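Local coordinates for oxidoreductase (Azotobacter vinelandii, PDB 7D5M), which binds NAD+ and, as a homolog of inositol dehydrogenase in the Gfo/Idh/MocA oxidoreductase family, probably catalyses NAD-dependent oxidation of a sugar or polyol, at residues Arg225-Arg230 with Tyr245-Tyr250; Tyr201-Val206 with Val258-Val263. All coordinates share one frame; numbering follows the deposited sequence.

Contact 1: residues Arg225-Arg230 with Tyr245-Tyr250; sequences RLMCSR and YTLMEY
Arg-225 and Glu-249 both set CG anti to their own carbonyl carbon (chi1 -56° and -48°), and a bend at chi3 of the arginine turns its guanidinium toward the carboxylate of its cross-strand partner. The two side chains run alongside each other. NH2 of Arg-225 gives the strong bond, 2.8 Å to OE2 of Glu-249, with the oxygen in the guanidinium plane but the donor well above the carboxylate plane. A weak second bond joins Arg-225 NE to Glu-249 OE1, and the two flat groups are twisted 57° apart. Beneath them strands 225-230 and 245-250 form an antiparallel ladder, part of a beta hairpin, whose hydrogen-bonded pairs are Arg-225/Glu-249, Met-227/Leu-247 and Ser-229/Tyr-245. Met-227 CG lies 3.9 Å from Leu-247 CB. Their face is turned to the second subunit, where Tyr-245 OH bonds His-169 of that subunit. On the other face Leu-226 CB meets Met-248 CG at 3.8 Å, and helix 363-381 packs over Thr-246 and Met-248. Trp-386 makes a cation-pi contact with Arg-225. With an alanine in place of Arg-225, the Glu-249 carboxylate would probably lose its main counter-charge and Trp-386 its cationic partner. The ion pair probably offsets the two charges at the partly exposed end of the ladder, while six backbone bonds pair the main-chain groups of alternate residues among buried side chains.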
loop_
_atom_site.group_PDB
_atom_site.type_symbol
_atom_site.label_atom_id
_atom_site.label_comp_id
_atom_site.label_asym_id
_atom_site.label_seq_id
_atom_site.Cartn_x
_atom_site.Cartn_y
_atom_site.Cartn_z
ATOM N N ARG A 225 31.450 11.114 -13.122
ATOM C CA ARG A 225 30.884 12.204 -13.958
ATOM C C ARG A 225 29.417 12.393 -13.599
ATOM O O ARG A 225 28.811 11.427 -13.142
ATOM C CB ARG A 225 30.927 11.876 -15.452
ATOM C CG ARG A 225 32.302 11.532 -16.001
ATOM C CD ARG A 225 32.314 11.669 -17.513
ATOM N NE ARG A 225 31.299 10.833 -18.148
ATOM C CZ ARG A 225 30.828 11.000 -19.385
ATOM N NH1 ARG A 225 31.260 11.999 -20.138
ATOM N NH2 ARG A 225 29.916 10.171 -19.862
ATOM N N LEU A 226 28.870 13.581 -13.842
ATOM C CA LEU A 226 27.407 13.767 -13.760
ATOM C C LEU A 226 26.949 14.776 -14.805
ATOM O O LEU A 226 27.761 15.556 -15.333
ATOM C CB LEU A 226 26.970 14.143 -12.338
ATOM C CG LEU A 226 27.388 15.497 -11.762
ATOM C CD1 LEU A 226 26.609 16.656 -12.366
ATOM C CD2 LEU A 226 27.167 15.490 -10.252
ATOM N N MET A 227 25.664 14.722 -15.108
ATOM C CA MET A 227 24.976 15.792 -15.852
ATOM C C MET A 227 23.733 16.185 -15.063
ATOM O O MET A 227 23.168 15.336 -14.324
ATOM C CB MET A 227 24.598 15.347 -17.263
ATOM C CG MET A 227 23.942 13.998 -17.302
ATOM S SD MET A 227 22.955 13.834 -18.789
ATOM C CE MET A 227 21.794 15.180 -18.527
ATOM N N CYS A 228 23.337 17.437 -15.185
ATOM C CA CYS A 228 22.142 17.961 -14.499
ATOM C C CYS A 228 21.368 18.873 -15.445
ATOM O O CYS A 228 21.946 19.831 -15.997
ATOM C CB CYS A 228 22.505 18.677 -13.209
ATOM S SG CYS A 228 21.064 19.382 -12.370
ATOM N N SER A 229 20.093 18.559 -15.616
ATOM C CA SER A 229 19.105 19.395 -16.320
ATOM C C SER A 229 18.132 19.944 -15.273
ATOM O O SER A 229 17.536 19.135 -14.539
ATOM C CB SER A 229 18.435 18.587 -17.391
ATOM O OG SER A 229 17.196 19.160 -17.727
ATOM N N ARG A 230 18.024 21.266 -15.156
ATOM C CA ARG A 230 17.195 21.910 -14.113
ATOM C C ARG A 230 16.238 22.917 -14.748
ATOM O O ARG A 230 16.574 23.516 -15.796
ATOM C CB ARG A 230 18.075 22.523 -13.022
ATOM C CG ARG A 230 18.694 23.870 -13.367
ATOM C CD ARG A 230 19.606 24.357 -12.250
ATOM N NE ARG A 230 20.366 25.551 -12.605
ATOM C CZ ARG A 230 20.804 26.481 -11.752
ATOM N NH1 ARG A 230 20.522 26.416 -10.457
ATOM N NH2 ARG A 230 21.519 27.500 -12.211
ATOM N N TYR A 245 16.920 17.014 -12.673
ATOM C CA TYR A 245 17.355 15.629 -12.938
ATOM C C TYR A 245 18.873 15.604 -12.925
ATOM O O TYR A 245 19.493 16.289 -13.763
ATOM C CB TYR A 245 16.837 15.139 -14.289
ATOM C CG TYR A 245 15.357 15.332 -14.429
ATOM C CD1 TYR A 245 14.473 14.388 -13.935
ATOM C CD2 TYR A 245 14.839 16.473 -15.024
ATOM C CE1 TYR A 245 13.105 14.568 -14.038
ATOM C CE2 TYR A 245 13.477 16.672 -15.124
ATOM C CZ TYR A 245 12.607 15.711 -14.640
ATOM O OH TYR A 245 11.261 15.910 -14.727
ATOM N N THR A 246 19.449 14.808 -12.032
ATOM C CA THR A 246 20.906 14.576 -11.998
ATOM C C THR A 246 21.180 13.118 -12.338
ATOM O O THR A 246 20.732 12.229 -11.597
ATOM C CB THR A 246 21.529 14.960 -10.658
ATOM O OG1 THR A 246 21.118 16.295 -10.380
ATOM C CG2 THR A 246 23.038 14.836 -10.701
ATOM N N LEU A 247 21.892 12.889 -13.432
ATOM C CA LEU A 247 22.344 11.543 -13.822
ATOM C C LEU A 247 23.851 11.452 -13.569
ATOM O O LEU A 247 24.605 12.399 -13.938
ATOM C CB LEU A 247 21.980 11.294 -15.286
ATOM C CG LEU A 247 22.243 9.876 -15.783
ATOM C CD1 LEU A 247 21.377 8.861 -15.050
ATOM C CD2 LEU A 247 21.993 9.790 -17.279
ATOM N N MET A 248 24.272 10.378 -12.918
ATOM C CA MET A 248 25.678 10.202 -12.486
ATOM C C MET A 248 26.203 8.842 -12.936
ATOM O O MET A 248 25.448 7.847 -12.904
ATOM C CB MET A 248 25.762 10.308 -10.963
ATOM C CG MET A 248 25.026 11.509 -10.431
ATOM S SD MET A 248 25.376 11.798 -8.699
ATOM C CE MET A 248 24.532 10.427 -7.928
ATOM N N GLU A 249 27.467 8.815 -13.341
ATOM C CA GLU A 249 28.245 7.570 -13.510
ATOM C C GLU A 249 29.193 7.464 -12.324
ATOM O O GLU A 249 29.962 8.412 -12.110
ATOM C CB GLU A 249 29.066 7.581 -14.797
ATOM C CG GLU A 249 28.293 8.012 -16.025
ATOM C CD GLU A 249 29.138 8.038 -17.291
ATOM O OE1 GLU A 249 30.376 7.907 -17.167
ATOM O OE2 GLU A 249 28.561 8.192 -18.399
ATOM N N TYR A 250 29.109 6.374 -11.575
ATOM C CA TYR A 250 30.075 6.042 -10.504
ATOM C C TYR A 250 31.294 5.358 -11.126
ATOM O O TYR A 250 31.157 4.717 -12.189
ATOM C CB TYR A 250 29.439 5.129 -9.463
ATOM C CG TYR A 250 28.284 5.737 -8.715
ATOM C CD1 TYR A 250 28.498 6.602 -7.656
ATOM C CD2 TYR A 250 26.973 5.440 -9.047
ATOM C CE1 TYR A 250 27.448 7.162 -6.954
ATOM C CE2 TYR A 250 25.911 5.990 -8.348
ATOM C CZ TYR A 250 26.148 6.851 -7.295
ATOM O OH TYR A 250 25.125 7.412 -6.580
#

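Contact 2: residues Tyr201-Val206 with Val258-Val263; sequences YVLGDV and VWSSAV
Val-202 meets Ser-260 and Ala-262 where the first turn of helix 202-217 packs on the end of strand 255-261, a helix-on-sheet contact in the C-terminal alpha/beta domain of the Gfo/Idh/MocA fold. Segments 202-206 and 258-261 cross almost at right angles, 96° between their axes. The valine divides its two methyls between two residues: CG1 reaches CB of Ala-262 at 3.6 Å, while CG2 lies over Ser-260, 3.9 Å from its CB. With CG1 anti to its carbonyl carbon (chi1 -67°), both branches face the strand. Tyr-201, at the N-cap position, comes to the same alanine methyl from another side, its OH 3.6 Å from Ala-262 CB; Val-202 CG1 also rests over one face of the tyrosine ring, offset toward the rim. CD2 of Leu-203, the residue after Val-202, comes to 4.1 Å from Ser-260 OG. One turn on, CG2 of Val-206 approaches the backbone N of Ser-261 at 4.1 Å.

Further out, Tyr-201 OH is hydrogen-bonded to His-177, and Glu-241 accepts from the backbone N of Leu-203, tying down the start of the helix. Asp-205 pairs with Arg-191 through a salt bridge and offers its backbone O to Lys-115; both partners are NAD-binding residues, so this helix end borders the cofactor pocket. At the last residue of the strand, Ser-261 OG bonds Asn-243 and closes an ST turn, accepting from N of Val-263 at 3.2 Å with an N-H...O angle of 161°.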
loop_
_atom_site.group_PDB
_atom_site.type_symbol
_atom_site.label_atom_id
_atom_site.label_comp_id
_atom_site.label_asym_id
_atom_site.label_seq_id
_atom_site.Cartn_x
_atom_site.Cartn_y
_atom_site.Cartn_z
ATOM N N TYR A 201 18.092 26.113 -5.727
ATOM C CA TYR A 201 16.978 25.904 -4.778
ATOM C C TYR A 201 16.886 24.397 -4.488
ATOM O O TYR A 201 17.543 23.961 -3.529
ATOM C CB TYR A 201 15.685 26.586 -5.238
ATOM C CG TYR A 201 14.500 26.140 -4.421
ATOM C CD1 TYR A 201 14.658 25.792 -3.088
ATOM C CD2 TYR A 201 13.235 26.023 -4.975
ATOM C CE1 TYR A 201 13.594 25.339 -2.329
ATOM C CE2 TYR A 201 12.155 25.591 -4.222
ATOM C CZ TYR A 201 12.337 25.244 -2.896
ATOM O OH TYR A 201 11.285 24.779 -2.155
ATOM N N VAL A 202 16.139 23.609 -5.267
ATOM C CA VAL A 202 15.798 22.215 -4.835
ATOM C C VAL A 202 17.026 21.288 -4.808
ATOM O O VAL A 202 16.999 20.339 -4.005
ATOM C CB VAL A 202 14.632 21.591 -5.627
ATOM C CG1 VAL A 202 13.335 22.329 -5.326
ATOM C CG2 VAL A 202 14.900 21.480 -7.117
ATOM N N LEU A 203 18.058 21.495 -5.631
ATOM C CA LEU A 203 19.258 20.611 -5.594
ATOM C C LEU A 203 19.819 20.621 -4.169
ATOM O O LEU A 203 20.018 19.537 -3.577
ATOM C CB LEU A 203 20.298 21.113 -6.597
ATOM C CG LEU A 203 19.960 20.848 -8.063
ATOM C CD1 LEU A 203 20.809 21.733 -8.969
ATOM C CD2 LEU A 203 20.131 19.383 -8.411
ATOM N N GLY A 204 20.036 21.822 -3.642
ATOM C CA GLY A 204 20.602 22.048 -2.302
ATOM C C GLY A 204 19.586 21.765 -1.218
ATOM O O GLY A 204 19.969 21.210 -0.167
ATOM N N ASP A 205 18.326 22.128 -1.445
ATOM C CA ASP A 205 17.299 22.109 -0.374
ATOM C C ASP A 205 16.872 20.663 -0.100
ATOM O O ASP A 205 16.700 20.289 1.083
ATOM C CB ASP A 205 16.098 22.978 -0.732
ATOM C CG ASP A 205 15.213 23.259 0.462
ATOM O OD1 ASP A 205 15.707 23.888 1.409
ATOM O OD2 ASP A 205 14.049 22.819 0.454
ATOM N N VAL A 206 16.672 19.871 -1.151
ATOM C CA VAL A 206 16.091 18.511 -0.964
ATOM C C VAL A 206 16.954 17.442 -1.637
ATOM O O VAL A 206 17.099 16.380 -1.040
ATOM C CB VAL A 206 14.610 18.473 -1.388
ATOM C CG1 VAL A 206 13.752 19.325 -0.454
ATOM C CG2 VAL A 206 14.406 18.873 -2.841
ATOM N N VAL A 258 19.191 11.277 -9.475
ATOM C CA VAL A 258 18.535 12.085 -8.407
ATOM C C VAL A 258 17.472 12.963 -9.059
ATOM O O VAL A 258 17.818 13.791 -9.933
ATOM C CB VAL A 258 19.520 12.947 -7.600
ATOM C CG1 VAL A 258 18.832 13.607 -6.413
ATOM C CG2 VAL A 258 20.730 12.144 -7.148
ATOM N N TRP A 259 16.220 12.773 -8.656
ATOM C CA TRP A 259 15.116 13.691 -9.005
ATOM C C TRP A 259 14.853 14.608 -7.809
ATOM O O TRP A 259 14.416 14.108 -6.759
ATOM C CB TRP A 259 13.872 12.912 -9.446
ATOM C CG TRP A 259 12.705 13.804 -9.714
ATOM C CD1 TRP A 259 12.735 15.070 -10.223
ATOM C CD2 TRP A 259 11.320 13.496 -9.489
ATOM N NE1 TRP A 259 11.466 15.575 -10.325
ATOM C CE2 TRP A 259 10.578 14.629 -9.882
ATOM C CE3 TRP A 259 10.638 12.368 -9.014
ATOM C CZ2 TRP A 259 9.188 14.660 -9.806
ATOM C CZ3 TRP A 259 9.265 12.398 -8.939
ATOM C CH2 TRP A 259 8.549 13.534 -9.332
ATOM N N SER A 260 15.171 15.898 -7.939
ATOM C CA SER A 260 14.932 16.953 -6.922
ATOM C C SER A 260 13.718 17.778 -7.353
ATOM O O SER A 260 13.724 18.249 -8.502
ATOM C CB SER A 260 16.154 17.840 -6.760
ATOM O OG SER A 260 17.321 17.076 -6.500
ATOM N N SER A 261 12.704 17.960 -6.504
ATOM C CA SER A 261 11.514 18.742 -6.929
ATOM C C SER A 261 10.761 19.336 -5.745
ATOM O O SER A 261 10.647 18.670 -4.701
ATOM C CB SER A 261 10.603 17.905 -7.796
ATOM O OG SER A 261 9.637 18.724 -8.433
ATOM N N ALA A 262 10.254 20.552 -5.930
ATOM C CA ALA A 262 9.287 21.203 -5.028
ATOM C C ALA A 262 7.965 21.417 -5.769
ATOM O O ALA A 262 7.065 22.023 -5.179
ATOM C CB ALA A 262 9.861 22.500 -4.515
ATOM N N VAL A 263 7.834 20.883 -6.988
ATOM C CA VAL A 263 6.641 21.101 -7.861
ATOM C C VAL A 263 6.027 19.752 -8.275
ATOM O O VAL A 263 5.254 19.712 -9.258
ATOM C CB VAL A 263 7.017 21.977 -9.071
ATOM C CG1 VAL A 263 7.505 23.334 -8.609
ATOM C CG2 VAL A 263 8.049 21.319 -9.969
#

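Overall arrangement
Both contacts are buried and share the large mixed sheet of the C-terminal domain, but they hold it differently. Contact 1 joins strand to strand through a ladder of backbone bonds, with an ion pair at its partly exposed end; contact 2 sets a helix on the sheet by van der Waals packing, without hydrogen bonds between its segments. Their centres are about 13 Å apart, linked by the neighbouring strands 243-250 and 255-261, where Thr-246 O and Val-258 N probably share a hydrogen bond. Leu-203 of contact 2 also packs against Cys-228 and Thr-246. Contact 1 presents one face to the second subunit, which segment 258-263 reaches through Trp-259 and Val-263; the Val-206 side chain comes within about 8 Å of NAD.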